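Long-range contact in gingipain R2 Pro-Domain (Porphyromonas gingivalis, PDB 4IEF), which probably inhibits and keeps latent the arginine-specific cysteine protease gingipain R2: residues A[138-151]-A[171-184]. Sequence-based numbering, arbitrary orientation.
Sequences PFILRDVRGQVVNF and VAVSETAEAGQNTI. With CA (calcium ion), chain K.
Arg-145 reaches from the second strand of a beta hairpin, 139-141 with 144-151 joined by a type II' turn, to the loop 180-184 that folds back across it after strand 171-176. With CG anti to the backbone N (chi1 -171°) and the chain extended to NE, its guanidinium meets two carbonyls edge-on: NH2 donates to Gln-181 O at 2.7 Å, nearly straight, and NE to Asn-182 O at 2.9 Å, from above that carbonyl's plane. Thr-183 CG2 lies over the rim of one guanidinium face, while NH1 bonds to Ser-76 O and Arg-79 O, so the group is fixed in rotation. Beside it, Ile-140 CD1 packs on Ile-184 CG1 at 3.8 Å, and Ile-184 CD1 lies against Arg-145 CB. Ile-140 O binds the calcium ion at 2.5 Å, sharing it with acidic side chains and backbone of the other protein chain. At the far end strands 144-151 and 171-176 run nearly antiparallel (156°), their axes 9.7 Å apart at closest: Val-149 CG2 rests against the CG2 methyls of both Val-171 and Val-173, and Phe-151 CE2 touches Val-171 CG2. Asn-182, whose amide also bonds the partner chain's backbone, sends ND2 to Pro-138 O at 3.1 Å, with the oxygen in its amide plane.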
loop_
_atom_site.group_PDB
_atom_site.type_symbol
_atom_site.label_atom_id
_atom_site.label_comp_id
_atom_site.label_asym_id
_atom_site.label_seq_id
_atom_site.Cartn_x
_atom_site.Cartn_y
_atom_site.Cartn_z
ATOM N N PRO A 138 -3.470 -2.909 20.506
ATOM C CA PRO A 138 -4.262 -3.812 19.644
ATOM C C PRO A 138 -5.034 -3.074 18.555
ATOM O O PRO A 138 -5.453 -1.928 18.742
ATOM C CB PRO A 138 -5.220 -4.501 20.617
ATOM C CG PRO A 138 -5.292 -3.585 21.793
ATOM C CD PRO A 138 -3.969 -2.905 21.898
ATOM N N PHE A 139 -5.198 -3.737 17.409
ATOM C CA PHE A 139 -5.887 -3.166 16.258
ATOM C C PHE A 139 -6.920 -4.139 15.709
ATOM O O PHE A 139 -6.865 -5.329 16.009
ATOM C CB PHE A 139 -4.865 -2.789 15.161
ATOM C CG PHE A 139 -4.076 -3.934 14.563
ATOM C CD1 PHE A 139 -4.536 -4.602 13.437
ATOM C CD2 PHE A 139 -2.839 -4.301 15.091
ATOM C CE1 PHE A 139 -3.792 -5.645 12.869
ATOM C CE2 PHE A 139 -2.097 -5.345 14.522
ATOM C CZ PHE A 139 -2.578 -6.010 13.417
ATOM N N ILE A 140 -7.840 -3.639 14.877
ATOM C CA ILE A 140 -8.809 -4.481 14.201
ATOM C C ILE A 140 -8.593 -4.309 12.697
ATOM O O ILE A 140 -8.616 -3.187 12.183
ATOM C CB ILE A 140 -10.285 -4.240 14.639
ATOM C CG1 ILE A 140 -10.475 -4.550 16.161
ATOM C CG2 ILE A 140 -11.247 -5.089 13.781
ATOM C CD1 ILE A 140 -11.689 -3.877 16.830
ATOM N N LEU A 141 -8.335 -5.431 12.008
ATOM C CA LEU A 141 -8.190 -5.481 10.563
ATOM C C LEU A 141 -9.389 -6.255 10.041
ATOM O O LEU A 141 -9.381 -7.486 10.030
ATOM C CB LEU A 141 -6.835 -6.087 10.119
ATOM C CG LEU A 141 -6.603 -6.271 8.604
ATOM C CD1 LEU A 141 -6.774 -4.957 7.837
ATOM C CD2 LEU A 141 -5.239 -6.882 8.338
ATOM N N ARG A 142 -10.451 -5.506 9.679
ATOM C CA ARG A 142 -11.742 -5.986 9.181
ATOM C C ARG A 142 -12.434 -6.889 10.232
ATOM O O ARG A 142 -13.083 -6.356 11.132
ATOM C CB ARG A 142 -11.609 -6.665 7.802
ATOM C CG ARG A 142 -12.935 -6.787 7.078
ATOM C CD ARG A 142 -12.797 -6.832 5.583
ATOM N NE ARG A 142 -14.098 -6.636 4.946
ATOM C CZ ARG A 142 -14.410 -5.628 4.138
ATOM N NH1 ARG A 142 -13.496 -4.721 3.810
ATOM N NH2 ARG A 142 -15.626 -5.535 3.625
ATOM N N ASP A 143 -12.282 -8.222 10.133
ATOM C CA ASP A 143 -12.926 -9.174 11.043
ATOM C C ASP A 143 -11.936 -9.829 12.024
ATOM O O ASP A 143 -12.343 -10.698 12.799
ATOM C CB ASP A 143 -13.661 -10.267 10.234
ATOM C CG ASP A 143 -14.757 -9.745 9.323
ATOM O OD1 ASP A 143 -14.666 -9.972 8.096
ATOM O OD2 ASP A 143 -15.707 -9.122 9.836
ATOM N N VAL A 144 -10.652 -9.412 12.006
ATOM C CA VAL A 144 -9.637 -10.011 12.879
ATOM C C VAL A 144 -8.993 -8.944 13.785
ATOM O O VAL A 144 -8.544 -7.901 13.297
ATOM C CB VAL A 144 -8.555 -10.803 12.080
ATOM C CG1 VAL A 144 -7.531 -11.435 13.023
ATOM C CG2 VAL A 144 -9.185 -11.883 11.200
ATOM N N ARG A 145 -8.952 -9.221 15.107
ATOM C CA ARG A 145 -8.293 -8.370 16.094
ATOM C C ARG A 145 -6.839 -8.810 16.139
ATOM O O ARG A 145 -6.556 -9.992 16.333
ATOM C CB ARG A 145 -8.973 -8.438 17.484
ATOM C CG ARG A 145 -8.449 -7.384 18.478
ATOM C CD ARG A 145 -9.313 -7.284 19.715
ATOM N NE ARG A 145 -8.738 -6.422 20.755
ATOM C CZ ARG A 145 -8.055 -6.859 21.812
ATOM N NH1 ARG A 145 -7.809 -8.154 21.966
ATOM N NH2 ARG A 145 -7.600 -6.002 22.714
ATOM N N GLY A 146 -5.940 -7.874 15.879
ATOM C CA GLY A 146 -4.510 -8.141 15.852
ATOM C C GLY A 146 -3.723 -7.362 16.881
ATOM O O GLY A 146 -4.209 -6.363 17.432
ATOM N N GLN A 147 -2.498 -7.827 17.144
ATOM C CA GLN A 147 -1.562 -7.185 18.061
ATOM C C GLN A 147 -0.128 -7.530 17.648
ATOM O O GLN A 147 0.161 -8.676 17.289
ATOM C CB GLN A 147 -1.837 -7.562 19.526
ATOM C CG GLN A 147 -1.316 -6.498 20.493
ATOM C CD GLN A 147 -1.880 -6.569 21.887
ATOM O OE1 GLN A 147 -2.677 -7.440 22.225
ATOM N NE2 GLN A 147 -1.472 -5.637 22.735
ATOM N N VAL A 148 0.759 -6.526 17.687
ATOM C CA VAL A 148 2.158 -6.691 17.299
ATOM C C VAL A 148 3.021 -6.980 18.531
ATOM O O VAL A 148 2.952 -6.251 19.523
ATOM C CB VAL A 148 2.681 -5.463 16.506
ATOM C CG1 VAL A 148 4.168 -5.602 16.170
ATOM C CG2 VAL A 148 1.861 -5.244 15.234
ATOM N N VAL A 149 3.827 -8.055 18.453
ATOM C CA VAL A 149 4.792 -8.420 19.489
ATOM C C VAL A 149 6.177 -7.876 19.044
ATOM O O VAL A 149 6.563 -8.038 17.885
ATOM C CB VAL A 149 4.799 -9.942 19.857
ATOM C CG1 VAL A 149 5.196 -10.837 18.680
ATOM C CG2 VAL A 149 5.678 -10.215 21.077
ATOM N N ASN A 150 6.881 -7.187 19.951
ATOM C CA ASN A 150 8.202 -6.616 19.670
ATOM C C ASN A 150 9.296 -7.288 20.493
ATOM O O ASN A 150 9.192 -7.385 21.719
ATOM C CB ASN A 150 8.217 -5.105 19.947
ATOM C CG ASN A 150 6.972 -4.408 19.467
ATOM O OD1 ASN A 150 6.685 -4.372 18.267
ATOM N ND2 ASN A 150 6.160 -3.928 20.400
ATOM N N PHE A 151 10.350 -7.730 19.807
ATOM C CA PHE A 151 11.535 -8.300 20.441
ATOM C C PHE A 151 12.599 -7.233 20.505
ATOM O O PHE A 151 12.864 -6.605 19.482
ATOM C CB PHE A 151 12.060 -9.509 19.652
ATOM C CG PHE A 151 11.134 -10.693 19.572
ATOM C CD1 PHE A 151 10.301 -10.871 18.472
ATOM C CD2 PHE A 151 11.114 -11.650 20.584
ATOM C CE1 PHE A 151 9.464 -11.989 18.384
ATOM C CE2 PHE A 151 10.280 -12.762 20.496
ATOM C CZ PHE A 151 9.461 -12.925 19.397
ATOM N N VAL A 171 8.825 -16.090 23.220
ATOM C CA VAL A 171 7.748 -15.439 23.961
ATOM C C VAL A 171 6.429 -16.204 23.820
ATOM O O VAL A 171 6.168 -16.835 22.793
ATOM C CB VAL A 171 7.554 -13.941 23.589
ATOM C CG1 VAL A 171 8.792 -13.118 23.928
ATOM C CG2 VAL A 171 7.145 -13.749 22.124
ATOM N N ALA A 172 5.598 -16.114 24.862
ATOM C CA ALA A 172 4.249 -16.654 24.884
ATOM C C ALA A 172 3.271 -15.474 24.948
ATOM O O ALA A 172 3.311 -14.682 25.900
ATOM C CB ALA A 172 4.066 -17.589 26.077
ATOM N N VAL A 173 2.462 -15.307 23.899
ATOM C CA VAL A 173 1.462 -14.244 23.833
ATOM C C VAL A 173 0.114 -14.907 24.122
ATOM O O VAL A 173 -0.357 -15.731 23.333
ATOM C CB VAL A 173 1.499 -13.441 22.504
ATOM C CG1 VAL A 173 0.386 -12.393 22.460
ATOM C CG2 VAL A 173 2.868 -12.779 22.304
ATOM N N SER A 174 -0.459 -14.600 25.294
ATOM C CA SER A 174 -1.705 -15.198 25.776
ATOM C C SER A 174 -2.664 -14.143 26.313
ATOM O O SER A 174 -2.240 -13.025 26.620
ATOM C CB SER A 174 -1.397 -16.216 26.872
ATOM O OG SER A 174 -0.665 -15.621 27.929
ATOM N N GLU A 175 -3.953 -14.503 26.443
ATOM C CA GLU A 175 -4.983 -13.595 26.961
ATOM C C GLU A 175 -4.985 -13.577 28.484
ATOM O O GLU A 175 -4.565 -14.545 29.115
ATOM C CB GLU A 175 -6.385 -13.933 26.417
ATOM C CG GLU A 175 -6.763 -15.397 26.435
ATOM C CD GLU A 175 -8.223 -15.661 26.130
ATOM O OE1 GLU A 175 -8.618 -15.663 24.939
ATOM O OE2 GLU A 175 -8.972 -15.899 27.101
ATOM N N THR A 176 -5.423 -12.447 29.063
ATOM C CA THR A 176 -5.528 -12.245 30.512
ATOM C C THR A 176 -7.005 -12.279 30.925
ATOM O O THR A 176 -7.871 -12.476 30.075
ATOM C CB THR A 176 -4.867 -10.912 30.930
ATOM O OG1 THR A 176 -5.550 -9.818 30.318
ATOM C CG2 THR A 176 -3.402 -10.854 30.600
ATOM N N ALA A 177 -7.279 -12.045 32.224
ATOM C CA ALA A 177 -8.620 -11.962 32.811
ATOM C C ALA A 177 -9.199 -10.555 32.601
ATOM O O ALA A 177 -10.340 -10.284 32.966
ATOM C CB ALA A 177 -8.561 -12.300 34.300
ATOM N N GLU A 178 -8.403 -9.660 32.013
ATOM C CA GLU A 178 -8.769 -8.271 31.741
ATOM C C GLU A 178 -9.412 -8.075 30.374
ATOM O O GLU A 178 -9.022 -8.717 29.393
ATOM C CB GLU A 178 -7.535 -7.369 31.815
ATOM C CG GLU A 178 -7.074 -7.044 33.218
ATOM C CD GLU A 178 -5.629 -6.595 33.280
ATOM O OE1 GLU A 178 -4.817 -7.306 33.917
ATOM O OE2 GLU A 178 -5.303 -5.542 32.685
ATOM N N ALA A 179 -10.381 -7.152 30.312
ATOM C CA ALA A 179 -11.039 -6.768 29.066
ATOM C C ALA A 179 -10.065 -5.911 28.257
ATOM O O ALA A 179 -9.369 -5.058 28.828
ATOM C CB ALA A 179 -12.317 -6.004 29.362
ATOM N N GLY A 180 -9.970 -6.199 26.963
ATOM C CA GLY A 180 -9.030 -5.526 26.075
ATOM C C GLY A 180 -9.473 -4.203 25.489
ATOM O O GLY A 180 -10.667 -3.894 25.439
ATOM N N GLN A 181 -8.483 -3.419 25.040
ATOM C CA GLN A 181 -8.671 -2.149 24.343
ATOM C C GLN A 181 -8.976 -2.473 22.902
ATOM O O GLN A 181 -8.459 -3.469 22.406
ATOM C CB GLN A 181 -7.391 -1.276 24.417
ATOM C CG GLN A 181 -6.934 -0.860 25.791
ATOM C CD GLN A 181 -7.616 0.414 26.225
ATOM O OE1 GLN A 181 -8.737 0.395 26.745
ATOM N NE2 GLN A 181 -6.911 1.550 26.124
ATOM N N ASN A 182 -9.795 -1.649 22.228
ATOM C CA ASN A 182 -10.126 -1.782 20.805
ATOM C C ASN A 182 -10.605 -3.218 20.463
ATOM O O ASN A 182 -9.924 -3.958 19.740
ATOM C CB ASN A 182 -8.899 -1.373 19.957
ATOM C CG ASN A 182 -9.212 -0.988 18.546
ATOM O OD1 ASN A 182 -10.349 -0.669 18.204
ATOM N ND2 ASN A 182 -8.189 -0.956 17.714
ATOM N N THR A 183 -11.760 -3.604 21.046
ATOM C CA THR A 183 -12.377 -4.923 20.880
ATOM C C THR A 183 -13.578 -4.840 19.934
ATOM O O THR A 183 -14.232 -3.798 19.851
ATOM C CB THR A 183 -12.746 -5.535 22.235
ATOM O OG1 THR A 183 -13.478 -4.585 23.011
ATOM C CG2 THR A 183 -11.524 -6.009 23.009
ATOM N N ILE A 184 -13.862 -5.955 19.227
ATOM C CA ILE A 184 -14.911 -6.069 18.200
ATOM C C ILE A 184 -16.257 -6.627 18.716
ATOM O O ILE A 184 -16.318 -7.250 19.779
ATOM C CB ILE A 184 -14.431 -6.935 16.995
ATOM C CG1 ILE A 184 -12.964 -7.426 17.141
ATOM C CG2 ILE A 184 -14.668 -6.193 15.677
ATOM C CD1 ILE A 184 -12.757 -8.891 16.866
HETATM CA CA CA K . -9.345 -0.940 11.338
HETATM O O HOH W 1 -9.544 1.612 11.643
#